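Neural-cadherin (Drosophila melanogaster, PDB 3UBF) mediates calcium-dependent, homophilic cell-cell adhesion through the string of cadherin domains in its ectodomain, of which this fragment holds three. Local coordinates at residues 9-14 with 92-97; 21-26 with 52-57; 209-214 with 299-304; 213-218 with 237-242. All blocks are in the same frame, centred on the assembly; numbering follows the deposited sequence.

From the N terminus, the chain first lays 9-14 alongside a partner that arrives only with 92-97, so contact 1 closes a long loop around the first cadherin domain. Contact 2, pairing 21-26 with 52-57, lies wholly within that loop and belongs to the facing sheet; Phe24 packs against Phe11, Val92 and Ile94, which joins the two contacts across the core. Contacts 3 and 4 come later in the chain, on the far side of its centre, with about 51 Å between the centres of contacts 1 and 3. They overlap at 213-214: the 213-242 loop of contact 4 lies within the 209-304 loop of contact 3, tying one strand to both sheets of the third domain.

Contact 1. Residues 9-14 with 92-97; sequences IEFTEA and VIILVK. With CA (calcium ion), chain T.
Ile94 sits between two side chains of the neighbouring strand, Ile9 and Phe11, all three on the same face. Ile9 runs beside Ile94 in the same direction, its CG2 3.8 Å from Ile94 CG1, while its CG1 branch leads away. Phe11 comes in at a slant: Ile94 CG2 lies in the plane of the ring, at its edge, 4.0 Å from Phe11 CD1. With CG anti to the carbonyl carbon (chi1 -74°), the Phe11 ring lies toward Val23 of the facing sheet. On the other face Glu10 lies alongside Leu95, its OE1 4.0 Å from Leu95 CD2, and crosses Lys97, whose NZ remains 5.3 Å from Glu10 OE2, too far for contact. Between the faces the backbones pair in parallel, joining the first and last strands of this cadherin domain, a Greek-key beta-sandwich. Residues on 9-13 and 93-97 exchange five hydrogen bonds, the last from Glu13 N to Lys97 O at 2.8 Å. Beyond that bond Glu13 turns off the strand: with CG anti to the backbone N (chi1 178°) and the chain extended beyond it, the carboxylate reaches the calcium ion, OE2 2.3 Å from the metal. OE1 accepts a 2.6 Å bond from water 1, itself a ligand of the calcium. Tyr60 N holds OE2 as well, and Glu61 and Asp138 bind the same ion, Asp138 reaching across from the next domain.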
loop_
_atom_site.group_PDB
_atom_site.type_symbol
_atom_site.label_atom_id
_atom_site.label_comp_id
_atom_site.label_asym_id
_atom_site.label_seq_id
_atom_site.Cartn_x
_atom_site.Cartn_y
_atom_site.Cartn_z
ATOM N N ILE A 9 15.472 25.585 10.919
ATOM C CA ILE A 9 14.553 25.720 9.809
ATOM C C ILE A 9 14.255 24.345 9.211
ATOM O O ILE A 9 15.129 23.485 9.140
ATOM C CB ILE A 9 15.097 26.740 8.777
ATOM C CG1 ILE A 9 13.979 27.287 7.893
ATOM C CG2 ILE A 9 16.279 26.171 8.000
ATOM C CD1 ILE A 9 14.392 28.521 7.076
ATOM N N GLU A 10 13.004 24.157 8.802
ATOM C CA GLU A 10 12.497 22.896 8.288
ATOM C C GLU A 10 12.258 22.977 6.771
ATOM O O GLU A 10 11.591 23.891 6.276
ATOM C CB GLU A 10 11.191 22.548 9.016
ATOM C CG GLU A 10 10.687 21.112 8.867
ATOM C CD GLU A 10 9.408 20.870 9.668
ATOM O OE1 GLU A 10 9.417 21.062 10.910
ATOM O OE2 GLU A 10 8.381 20.495 9.056
ATOM N N PHE A 11 12.822 22.020 6.044
ATOM C CA PHE A 11 12.560 21.869 4.621
ATOM C C PHE A 11 12.343 20.402 4.270
ATOM O O PHE A 11 12.777 19.505 4.984
ATOM C CB PHE A 11 13.693 22.467 3.780
ATOM C CG PHE A 11 13.695 23.959 3.764
ATOM C CD1 PHE A 11 14.620 24.669 4.522
ATOM C CD2 PHE A 11 12.740 24.660 3.030
ATOM C CE1 PHE A 11 14.611 26.055 4.538
ATOM C CE2 PHE A 11 12.719 26.065 3.039
ATOM C CZ PHE A 11 13.657 26.760 3.798
ATOM N N THR A 12 11.646 20.154 3.173
ATOM C CA THR A 12 11.430 18.786 2.759
ATOM C C THR A 12 12.652 18.326 1.987
ATOM O O THR A 12 13.485 19.132 1.603
ATOM C CB THR A 12 10.174 18.642 1.905
ATOM O OG1 THR A 12 10.367 19.333 0.669
ATOM C CG2 THR A 12 8.955 19.208 2.640
ATOM N N GLU A 13 12.767 17.025 1.788
ATOM C CA GLU A 13 13.766 16.459 0.897
ATOM C C GLU A 13 13.693 17.137 -0.470
ATOM O O GLU A 13 14.719 17.536 -1.025
ATOM C CB GLU A 13 13.533 14.952 0.787
ATOM C CG GLU A 13 14.457 14.234 -0.144
ATOM C CD GLU A 13 14.302 12.735 -0.060
ATOM O OE1 GLU A 13 13.193 12.194 -0.311
ATOM O OE2 GLU A 13 15.320 12.089 0.250
ATOM N N ALA A 14 12.476 17.299 -0.985
ATOM C CA ALA A 14 12.238 17.860 -2.308
ATOM C C ALA A 14 12.652 19.324 -2.440
ATOM O O ALA A 14 13.097 19.738 -3.511
ATOM C CB ALA A 14 10.785 17.694 -2.697
ATOM N N VAL A 92 23.700 26.354 11.992
ATOM C CA VAL A 92 22.480 26.200 11.211
ATOM C C VAL A 92 22.063 24.734 11.213
ATOM O O VAL A 92 22.863 23.839 10.891
ATOM C CB VAL A 92 22.628 26.729 9.769
ATOM C CG1 VAL A 92 21.267 26.793 9.079
ATOM C CG2 VAL A 92 23.278 28.103 9.754
ATOM N N ILE A 93 20.816 24.499 11.614
ATOM C CA ILE A 93 20.240 23.156 11.635
ATOM C C ILE A 93 19.004 23.154 10.763
ATOM O O ILE A 93 17.962 23.681 11.153
ATOM C CB ILE A 93 19.853 22.688 13.072
ATOM C CG1 ILE A 93 20.984 22.954 14.079
ATOM C CG2 ILE A 93 19.490 21.206 13.073
ATOM C CD1 ILE A 93 20.668 22.499 15.516
ATOM N N ILE A 94 19.127 22.583 9.570
ATOM C CA ILE A 94 17.988 22.409 8.689
ATOM C C ILE A 94 17.415 21.039 8.986
ATOM O O ILE A 94 18.018 20.028 8.639
ATOM C CB ILE A 94 18.393 22.456 7.201
ATOM C CG1 ILE A 94 19.045 23.796 6.841
ATOM C CG2 ILE A 94 17.181 22.176 6.297
ATOM C CD1 ILE A 94 19.856 23.746 5.545
ATOM N N LEU A 95 16.265 20.993 9.645
ATOM C CA LEU A 95 15.554 19.734 9.801
ATOM C C LEU A 95 14.942 19.358 8.456
ATOM O O LEU A 95 14.145 20.123 7.922
ATOM C CB LEU A 95 14.467 19.849 10.865
ATOM C CG LEU A 95 13.734 18.532 11.155
ATOM C CD1 LEU A 95 14.663 17.492 11.797
ATOM C CD2 LEU A 95 12.478 18.760 12.002
ATOM N N VAL A 96 15.330 18.200 7.908
ATOM C CA VAL A 96 14.842 17.723 6.605
ATOM C C VAL A 96 13.718 16.708 6.792
ATOM O O VAL A 96 13.850 15.724 7.524
ATOM C CB VAL A 96 15.977 17.094 5.755
ATOM C CG1 VAL A 96 15.453 16.547 4.409
ATOM C CG2 VAL A 96 17.101 18.101 5.525
ATOM N N LYS A 97 12.602 16.973 6.132
ATOM C CA LYS A 97 11.441 16.104 6.190
ATOM C C LYS A 97 11.356 15.249 4.931
ATOM O O LYS A 97 11.373 15.764 3.811
ATOM C CB LYS A 97 10.165 16.928 6.392
ATOM C CG LYS A 97 9.486 16.770 7.765
ATOM C CD LYS A 97 10.445 16.884 8.963
ATOM C CE LYS A 97 9.712 16.686 10.308
ATOM N NZ LYS A 97 8.922 15.400 10.420
HETATM CA CA CA T . 15.119 9.835 -0.372
HETATM O O HOH W 1 12.676 9.703 0.220
HETATM O O HOH W 2 15.375 10.829 -2.406
#

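Contact 2. Residues 21-26 with 52-57; sequences KSVFQL and VRVKKK
Val52 fills the angle between Phe24 and Leu26 on one face of an antiparallel strand pair. Its CB stands over one face of the Phe24 ring, 4.1 Å from the centroid and 23° off the ring normal, a CH-pi contact displaced toward the rim. CG1, anti to the backbone N (chi1 176°), meets the ring at Phe24 CE2, 3.9 Å away. CG2 reaches Phe24 CZ at 3.7 Å and, at the same distance, Leu26 CD1, which approaches at a slant. The backbone fixes this placement at both ends of the residue: Val52 N gives a nearly straight bond to Phe24 O (2.8 Å, 171° at the hydrogen), and Val52 O receives Val23 N. The Val23 and Val54 side chains meet obliquely, CG2 to CG2 3.6 Å. On the other face Ser22 OG rests against Arg53 CG at 3.5 Å, while Arg53 NE bonds to Gly20 O. The pair belongs to a three-stranded sheet of the first cadherin domain, with 51-54 between 22-25 and 44-46. Val52 also touches Val44 and Val46 of that last strand and Phe71 of 68-76, and Phe24 packs on Ile9 of strand 3-12 and on Val92 and Ile94 of 88-97, closing the sandwich.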
loop_
_atom_site.group_PDB
_atom_site.type_symbol
_atom_site.label_atom_id
_atom_site.label_comp_id
_atom_site.label_asym_id
_atom_site.label_seq_id
_atom_site.Cartn_x
_atom_site.Cartn_y
_atom_site.Cartn_z
ATOM N N LYS A 21 20.109 25.574 -6.074
ATOM C CA LYS A 21 18.884 26.234 -5.636
ATOM C C LYS A 21 19.101 26.924 -4.297
ATOM O O LYS A 21 19.638 26.321 -3.358
ATOM C CB LYS A 21 17.720 25.252 -5.518
ATOM C CG LYS A 21 16.393 25.964 -5.324
ATOM C CD LYS A 21 15.221 25.025 -5.129
ATOM C CE LYS A 21 13.923 25.693 -5.613
ATOM N NZ LYS A 21 13.825 27.143 -5.201
ATOM N N SER A 22 18.695 28.191 -4.227
ATOM C CA SER A 22 18.757 28.955 -2.990
ATOM C C SER A 22 17.576 28.562 -2.134
ATOM O O SER A 22 16.433 28.845 -2.489
ATOM C CB SER A 22 18.719 30.452 -3.272
ATOM O OG SER A 22 20.010 30.928 -3.564
ATOM N N VAL A 23 17.852 27.905 -1.013
ATOM C CA VAL A 23 16.780 27.415 -0.162
ATOM C C VAL A 23 16.293 28.519 0.775
ATOM O O VAL A 23 15.095 28.791 0.884
ATOM C CB VAL A 23 17.191 26.154 0.623
ATOM C CG1 VAL A 23 15.961 25.527 1.280
ATOM C CG2 VAL A 23 17.839 25.132 -0.320
ATOM N N PHE A 24 17.226 29.165 1.446
ATOM C CA PHE A 24 16.849 30.245 2.320
ATOM C C PHE A 24 18.012 31.201 2.495
ATOM O O PHE A 24 19.175 30.862 2.220
ATOM C CB PHE A 24 16.315 29.728 3.674
ATOM C CG PHE A 24 17.350 29.038 4.521
ATOM C CD1 PHE A 24 17.961 29.713 5.579
ATOM C CD2 PHE A 24 17.718 27.714 4.264
ATOM C CE1 PHE A 24 18.928 29.072 6.376
ATOM C CE2 PHE A 24 18.682 27.073 5.039
ATOM C CZ PHE A 24 19.284 27.748 6.102
ATOM N N GLN A 25 17.650 32.399 2.935
ATOM C CA GLN A 25 18.557 33.488 3.196
ATOM C C GLN A 25 18.865 33.528 4.700
ATOM O O GLN A 25 17.956 33.661 5.523
ATOM C CB GLN A 25 17.880 34.787 2.739
ATOM C CG GLN A 25 18.661 36.065 2.983
ATOM C CD GLN A 25 19.924 36.099 2.189
ATOM O OE1 GLN A 25 19.889 36.268 0.968
ATOM N NE2 GLN A 25 21.061 35.918 2.866
ATOM N N LEU A 26 20.138 33.387 5.053
ATOM C CA LEU A 26 20.588 33.650 6.410
ATOM C C LEU A 26 20.514 35.155 6.682
ATOM O O LEU A 26 20.902 35.970 5.832
ATOM C CB LEU A 26 22.011 33.162 6.604
ATOM C CG LEU A 26 22.171 31.661 6.824
ATOM C CD1 LEU A 26 23.622 31.254 6.636
ATOM C CD2 LEU A 26 21.666 31.276 8.212
ATOM N N VAL A 52 21.760 30.197 1.500
ATOM C CA VAL A 52 22.136 28.778 1.625
ATOM C C VAL A 52 21.676 27.972 0.401
ATOM O O VAL A 52 20.486 27.896 0.102
ATOM C CB VAL A 52 21.602 28.155 2.929
ATOM C CG1 VAL A 52 21.917 26.674 2.979
ATOM C CG2 VAL A 52 22.215 28.847 4.149
ATOM N N ARG A 53 22.622 27.375 -0.312
ATOM C CA ARG A 53 22.305 26.706 -1.574
ATOM C C ARG A 53 22.552 25.213 -1.538
ATOM O O ARG A 53 23.475 24.742 -0.870
ATOM C CB ARG A 53 23.082 27.338 -2.735
ATOM C CG ARG A 53 22.656 28.776 -3.018
ATOM C CD ARG A 53 23.539 29.447 -4.020
ATOM N NE ARG A 53 23.373 28.851 -5.338
ATOM C CZ ARG A 53 24.060 29.205 -6.419
ATOM N NH1 ARG A 53 24.978 30.171 -6.351
ATOM N NH2 ARG A 53 23.818 28.592 -7.575
ATOM N N VAL A 54 21.721 24.483 -2.273
ATOM C CA VAL A 54 21.859 23.036 -2.423
ATOM C C VAL A 54 23.156 22.727 -3.165
ATOM O O VAL A 54 23.373 23.207 -4.284
ATOM C CB VAL A 54 20.658 22.423 -3.203
ATOM C CG1 VAL A 54 20.751 20.912 -3.241
ATOM C CG2 VAL A 54 19.330 22.848 -2.593
ATOM N N LYS A 55 24.009 21.928 -2.529
ATOM C CA LYS A 55 25.234 21.440 -3.149
ATOM C C LYS A 55 24.924 20.114 -3.825
ATOM O O LYS A 55 24.750 20.054 -5.042
ATOM C CB LYS A 55 26.334 21.259 -2.103
ATOM C CG LYS A 55 27.735 21.166 -2.686
ATOM C CD LYS A 55 28.712 20.572 -1.683
ATOM C CE LYS A 55 29.737 21.601 -1.235
ATOM N NZ LYS A 55 30.853 20.977 -0.471
ATOM N N LYS A 56 24.839 19.050 -3.031
ATOM C CA LYS A 56 24.352 17.764 -3.542
ATOM C C LYS A 56 22.839 17.721 -3.288
ATOM O O LYS A 56 22.371 18.117 -2.218
ATOM C CB LYS A 56 25.069 16.576 -2.881
ATOM C CG LYS A 56 24.600 15.186 -3.324
ATOM C CD LYS A 56 25.644 14.088 -3.039
ATOM C CE LYS A 56 25.949 13.947 -1.540
ATOM N NZ LYS A 56 26.875 12.814 -1.240
ATOM N N LYS A 57 22.092 17.280 -4.299
ATOM C CA LYS A 57 20.655 16.997 -4.211
ATOM C C LYS A 57 20.318 16.263 -2.903
ATOM O O LYS A 57 20.821 15.164 -2.644
ATOM C CB LYS A 57 20.219 16.186 -5.448
ATOM C CG LYS A 57 18.875 15.467 -5.363
ATOM C CD LYS A 57 18.347 15.111 -6.760
ATOM C CE LYS A 57 16.983 14.418 -6.702
ATOM N NZ LYS A 57 16.272 14.487 -8.025
#

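Contact 3. Residues 209-214 with 299-304; sequences KRAPQF and FSTSVD
Thr301 OG1 donates a 2.6 Å hydrogen bond to Pro212 O, its approach tilted 18° from the carbonyl plane. This bond joins the entry of the third cadherin domain, a beta-sandwich, to its last strand, 300-310, although the two segments form no beta bridge with each other. The hydroxyl stands beside the backbone N of Thr301, anti to the carbonyl carbon (chi1 -57°), where it also meets Ala211 CB at 3.4 Å. Phe299 lies flat under the incoming chain: the backbone at Arg210 and Ala211 covers one face of its ring, with Ala211 CA 3.8 Å from Phe299 CG. Lys209 comes to the rim of that ring instead, its CG 3.6 Å from Phe299 CE2. Arg210 points the other way and bonds to Ala115 and Ser204 of the preceding domain, so the linker is tied to both domains. Deeper in, the buried Phe214 ring reaches back to 300-310, its CE1 edge 3.2 Å from Thr301 O. Replacing Phe214 by alanine would probably open a gap beside Val303 and leave its methyl without a ring to pack on. That methyl, Val303 CG1, sits over the centre of the Phe214 ring, 3.6 Å from the centroid and only 4° off the normal.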
loop_
_atom_site.group_PDB
_atom_site.type_symbol
_atom_site.label_atom_id
_atom_site.label_comp_id
_atom_site.label_asym_id
_atom_site.label_seq_id
_atom_site.Cartn_x
_atom_site.Cartn_y
_atom_site.Cartn_z
ATOM N N LYS A 209 -6.949 -27.936 -1.018
ATOM C CA LYS A 209 -7.926 -27.124 -1.730
ATOM C C LYS A 209 -8.757 -26.303 -0.753
ATOM O O LYS A 209 -8.876 -26.657 0.425
ATOM C CB LYS A 209 -8.823 -27.997 -2.629
ATOM C CG LYS A 209 -9.612 -29.065 -1.863
ATOM C CD LYS A 209 -10.328 -30.028 -2.799
ATOM C CE LYS A 209 -11.183 -31.005 -2.008
ATOM N NZ LYS A 209 -12.169 -31.736 -2.864
ATOM N N ARG A 210 -9.309 -25.199 -1.255
ATOM C CA ARG A 210 -10.199 -24.327 -0.488
ATOM C C ARG A 210 -11.101 -23.637 -1.501
ATOM O O ARG A 210 -10.845 -23.697 -2.699
ATOM C CB ARG A 210 -9.401 -23.297 0.317
ATOM C CG ARG A 210 -8.785 -22.190 -0.550
ATOM C CD ARG A 210 -7.837 -21.261 0.215
ATOM N NE ARG A 210 -8.505 -20.642 1.352
ATOM C CZ ARG A 210 -7.895 -20.232 2.459
ATOM N NH1 ARG A 210 -8.615 -19.679 3.446
ATOM N NH2 ARG A 210 -6.573 -20.371 2.578
ATOM N N ALA A 211 -12.136 -22.959 -1.016
ATOM C CA ALA A 211 -13.146 -22.372 -1.882
ATOM C C ALA A 211 -12.662 -21.077 -2.511
ATOM O O ALA A 211 -11.740 -20.449 -1.994
ATOM C CB ALA A 211 -14.427 -22.147 -1.099
ATOM N N PRO A 212 -13.292 -20.663 -3.624
ATOM C CA PRO A 212 -12.899 -19.440 -4.307
ATOM C C PRO A 212 -13.002 -18.263 -3.367
ATOM O O PRO A 212 -13.828 -18.287 -2.440
ATOM C CB PRO A 212 -13.967 -19.280 -5.399
ATOM C CG PRO A 212 -14.591 -20.592 -5.545
ATOM C CD PRO A 212 -14.524 -21.225 -4.201
ATOM N N GLN A 213 -12.157 -17.260 -3.594
ATOM C CA GLN A 213 -12.216 -16.017 -2.852
ATOM C C GLN A 213 -12.462 -14.879 -3.824
ATOM O O GLN A 213 -11.775 -14.741 -4.850
ATOM C CB GLN A 213 -10.925 -15.777 -2.082
ATOM C CG GLN A 213 -10.932 -14.532 -1.208
ATOM C CD GLN A 213 -9.611 -14.334 -0.496
ATOM O OE1 GLN A 213 -8.584 -14.874 -0.910
ATOM N NE2 GLN A 213 -9.625 -13.566 0.578
ATOM N N PHE A 214 -13.457 -14.066 -3.490
ATOM C CA PHE A 214 -13.782 -12.903 -4.282
ATOM C C PHE A 214 -12.710 -11.849 -4.088
ATOM O O PHE A 214 -12.089 -11.781 -3.028
ATOM C CB PHE A 214 -15.164 -12.376 -3.903
ATOM C CG PHE A 214 -16.295 -13.169 -4.492
ATOM C CD1 PHE A 214 -17.005 -14.072 -3.712
ATOM C CD2 PHE A 214 -16.652 -13.010 -5.831
ATOM C CE1 PHE A 214 -18.068 -14.820 -4.254
ATOM C CE2 PHE A 214 -17.715 -13.760 -6.393
ATOM C CZ PHE A 214 -18.426 -14.660 -5.602
ATOM N N PHE A 299 -17.021 -26.768 -4.511
ATOM C CA PHE A 299 -16.771 -25.443 -3.904
ATOM C C PHE A 299 -17.538 -24.264 -4.471
ATOM O O PHE A 299 -17.480 -23.980 -5.670
ATOM C CB PHE A 299 -15.280 -25.094 -3.878
ATOM C CG PHE A 299 -14.515 -25.788 -2.790
ATOM C CD1 PHE A 299 -15.036 -25.870 -1.495
ATOM C CD2 PHE A 299 -13.275 -26.351 -3.051
ATOM C CE1 PHE A 299 -14.340 -26.518 -0.484
ATOM C CE2 PHE A 299 -12.568 -27.000 -2.049
ATOM C CZ PHE A 299 -13.104 -27.088 -0.760
ATOM N N SER A 300 -18.258 -23.581 -3.591
ATOM C CA SER A 300 -18.839 -22.300 -3.936
ATOM C C SER A 300 -18.642 -21.279 -2.816
ATOM O O SER A 300 -18.522 -21.639 -1.641
ATOM C CB SER A 300 -20.313 -22.436 -4.325
ATOM O OG SER A 300 -21.064 -22.951 -3.253
ATOM N N THR A 301 -18.573 -20.010 -3.211
ATOM C CA THR A 301 -18.487 -18.900 -2.284
ATOM C C THR A 301 -19.474 -17.829 -2.724
ATOM O O THR A 301 -19.661 -17.613 -3.925
ATOM C CB THR A 301 -17.066 -18.306 -2.240
ATOM O OG1 THR A 301 -16.138 -19.340 -1.886
ATOM C CG2 THR A 301 -16.970 -17.163 -1.228
ATOM N N SER A 302 -20.100 -17.170 -1.751
ATOM C CA SER A 302 -20.992 -16.054 -2.035
ATOM C C SER A 302 -20.488 -14.709 -1.516
ATOM O O SER A 302 -19.679 -14.640 -0.597
ATOM C CB SER A 302 -22.388 -16.350 -1.506
ATOM O OG SER A 302 -23.037 -17.243 -2.391
ATOM N N VAL A 303 -20.967 -13.643 -2.133
ATOM C CA VAL A 303 -20.620 -12.288 -1.737
ATOM C C VAL A 303 -21.839 -11.386 -1.939
ATOM O O VAL A 303 -22.685 -11.669 -2.778
ATOM C CB VAL A 303 -19.389 -11.777 -2.539
ATOM C CG1 VAL A 303 -19.751 -11.461 -3.997
ATOM C CG2 VAL A 303 -18.731 -10.601 -1.846
ATOM N N ASP A 304 -21.939 -10.316 -1.160
ATOM C CA ASP A 304 -23.037 -9.360 -1.335
ATOM C C ASP A 304 -22.729 -8.405 -2.453
ATOM O O ASP A 304 -21.606 -7.900 -2.570
ATOM C CB ASP A 304 -23.277 -8.528 -0.085
ATOM C CG ASP A 304 -23.642 -9.361 1.098
ATOM O OD1 ASP A 304 -24.578 -10.188 0.988
ATOM O OD2 ASP A 304 -22.983 -9.177 2.149
#

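Contact 4. Residues 213-218 with 237-242; sequences QFYMPS and KAKSFA
The Tyr215 ring lies against two lysine side chains of the opposing strand. Lys237 runs beside it in the same direction, bringing CE to 3.4 Å from Tyr215 CE1, and Lys239 crosses it, with CB 3.7 Å from that same carbon. Were Tyr215 an alanine, the aliphatic parts of Lys237 and Lys239 would probably lose the ring they share, and its contact with Pro110 would go. Gln213 meets Phe241: Gln213 CB lies 3.6 Å from Phe241 CE1, and OE1 comes to the ring edge in its plane, amide and ring 36° apart. Ala238 CB covers Phe214 on the ring face opposite Val303, 4.0 Å from the centroid. Three backbone bonds hold 213-215 against 237-239: Gln213 N to Lys239 O, Lys239 N to Gln213 O (2.6 Å), and Tyr215 N to Lys237 O (2.9 Å). Further out, Pro112 O holds Gln213 NE2, Pro110 touches Gln213, Tyr215 and Lys239, and Phe241 packs on Gln114 and Val116, all from the preceding domain. These direct contacts between the domains, without calcium, are consistent with a calcium-free linker. Strand 213-214 pairs antiparallel with 232-239 before the chain crosses to run parallel to 300-310 as 219-224, the split first strand of a cadherin domain.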
loop_
_atom_site.group_PDB
_atom_site.type_symbol
_atom_site.label_atom_id
_atom_site.label_comp_id
_atom_site.label_asym_id
_atom_site.label_seq_id
_atom_site.Cartn_x
_atom_site.Cartn_y
_atom_site.Cartn_z
ATOM N N GLN A 213 -12.157 -17.260 -3.594
ATOM C CA GLN A 213 -12.216 -16.017 -2.852
ATOM C C GLN A 213 -12.462 -14.879 -3.824
ATOM O O GLN A 213 -11.775 -14.741 -4.850
ATOM C CB GLN A 213 -10.925 -15.777 -2.082
ATOM C CG GLN A 213 -10.932 -14.532 -1.208
ATOM C CD GLN A 213 -9.611 -14.334 -0.496
ATOM O OE1 GLN A 213 -8.584 -14.874 -0.910
ATOM N NE2 GLN A 213 -9.625 -13.566 0.578
ATOM N N PHE A 214 -13.457 -14.066 -3.490
ATOM C CA PHE A 214 -13.782 -12.903 -4.282
ATOM C C PHE A 214 -12.710 -11.849 -4.088
ATOM O O PHE A 214 -12.089 -11.781 -3.028
ATOM C CB PHE A 214 -15.164 -12.376 -3.903
ATOM C CG PHE A 214 -16.295 -13.169 -4.492
ATOM C CD1 PHE A 214 -17.005 -14.072 -3.712
ATOM C CD2 PHE A 214 -16.652 -13.010 -5.831
ATOM C CE1 PHE A 214 -18.068 -14.820 -4.254
ATOM C CE2 PHE A 214 -17.715 -13.760 -6.393
ATOM C CZ PHE A 214 -18.426 -14.660 -5.602
ATOM N N TYR A 215 -12.483 -11.039 -5.121
ATOM C CA TYR A 215 -11.471 -9.972 -5.071
ATOM C C TYR A 215 -11.881 -8.784 -4.207
ATOM O O TYR A 215 -11.053 -7.944 -3.871
ATOM C CB TYR A 215 -11.034 -9.557 -6.482
ATOM C CG TYR A 215 -9.896 -10.416 -6.970
ATOM C CD1 TYR A 215 -10.135 -11.559 -7.736
ATOM C CD2 TYR A 215 -8.574 -10.119 -6.622
ATOM C CE1 TYR A 215 -9.098 -12.362 -8.159
ATOM C CE2 TYR A 215 -7.532 -10.915 -7.040
ATOM C CZ TYR A 215 -7.799 -12.042 -7.807
ATOM O OH TYR A 215 -6.758 -12.853 -8.228
ATOM N N MET A 216 -13.157 -8.731 -3.834
ATOM C CA MET A 216 -13.633 -7.796 -2.809
ATOM C C MET A 216 -14.522 -8.555 -1.806
ATOM O O MET A 216 -15.277 -9.452 -2.208
ATOM C CB MET A 216 -14.453 -6.669 -3.434
ATOM C CG MET A 216 -13.892 -6.111 -4.714
ATOM S SD MET A 216 -13.390 -4.430 -4.546
ATOM C CE MET A 216 -14.893 -3.702 -3.886
ATOM N N PRO A 217 -14.459 -8.187 -0.506
ATOM C CA PRO A 217 -15.295 -8.855 0.480
ATOM C C PRO A 217 -16.779 -8.503 0.333
ATOM O O PRO A 217 -17.640 -9.252 0.804
ATOM C CB PRO A 217 -14.738 -8.342 1.801
ATOM C CG PRO A 217 -14.226 -6.996 1.470
ATOM C CD PRO A 217 -13.643 -7.125 0.106
ATOM N N SER A 218 -17.069 -7.365 -0.295
ATOM C CA SER A 218 -18.423 -7.032 -0.738
ATOM C C SER A 218 -18.374 -6.091 -1.928
ATOM O O SER A 218 -17.380 -5.416 -2.161
ATOM C CB SER A 218 -19.284 -6.446 0.393
ATOM O OG SER A 218 -18.830 -5.167 0.809
ATOM N N LYS A 237 -15.184 -10.697 -9.649
ATOM C CA LYS A 237 -14.217 -11.738 -9.919
ATOM C C LYS A 237 -13.849 -12.474 -8.648
ATOM O O LYS A 237 -13.688 -11.865 -7.586
ATOM C CB LYS A 237 -12.970 -11.172 -10.602
ATOM C CG LYS A 237 -12.263 -12.196 -11.460
ATOM C CD LYS A 237 -11.042 -11.620 -12.155
ATOM C CE LYS A 237 -9.755 -12.069 -11.469
ATOM N NZ LYS A 237 -8.576 -12.006 -12.386
ATOM N N ALA A 238 -13.739 -13.792 -8.770
ATOM C CA ALA A 238 -13.283 -14.627 -7.679
ATOM C C ALA A 238 -12.050 -15.382 -8.128
ATOM O O ALA A 238 -11.896 -15.717 -9.303
ATOM C CB ALA A 238 -14.367 -15.568 -7.223
ATOM N N LYS A 239 -11.154 -15.611 -7.184
ATOM C CA LYS A 239 -9.922 -16.291 -7.464
ATOM C C LYS A 239 -10.168 -17.751 -7.164
ATOM O O LYS A 239 -10.709 -18.091 -6.108
ATOM C CB LYS A 239 -8.818 -15.739 -6.572
ATOM C CG LYS A 239 -7.514 -16.465 -6.700
ATOM C CD LYS A 239 -6.490 -15.903 -5.768
ATOM C CE LYS A 239 -5.210 -16.645 -5.948
ATOM N NZ LYS A 239 -4.070 -15.821 -5.493
ATOM N N SER A 240 -9.795 -18.613 -8.101
ATOM C CA SER A 240 -9.847 -20.036 -7.865
ATOM C C SER A 240 -8.460 -20.491 -7.457
ATOM O O SER A 240 -7.501 -20.359 -8.230
ATOM C CB SER A 240 -10.318 -20.776 -9.120
ATOM O OG SER A 240 -10.081 -22.164 -8.997
ATOM N N PHE A 241 -8.351 -21.036 -6.253
ATOM C CA PHE A 241 -7.057 -21.503 -5.758
ATOM C C PHE A 241 -6.565 -22.782 -6.423
ATOM O O PHE A 241 -5.375 -23.103 -6.361
ATOM C CB PHE A 241 -7.079 -21.615 -4.240
ATOM C CG PHE A 241 -7.342 -20.316 -3.588
ATOM C CD1 PHE A 241 -8.644 -19.939 -3.269
ATOM C CD2 PHE A 241 -6.301 -19.419 -3.368
ATOM C CE1 PHE A 241 -8.897 -18.719 -2.702
ATOM C CE2 PHE A 241 -6.547 -18.185 -2.793
ATOM C CZ PHE A 241 -7.839 -17.829 -2.467
ATOM N N ALA A 242 -7.485 -23.492 -7.068
ATOM C CA ALA A 242 -7.151 -24.665 -7.868
ATOM C C ALA A 242 -6.961 -24.265 -9.324
ATOM O O ALA A 242 -6.800 -25.106 -10.192
ATOM C CB ALA A 242 -8.249 -25.700 -7.744
#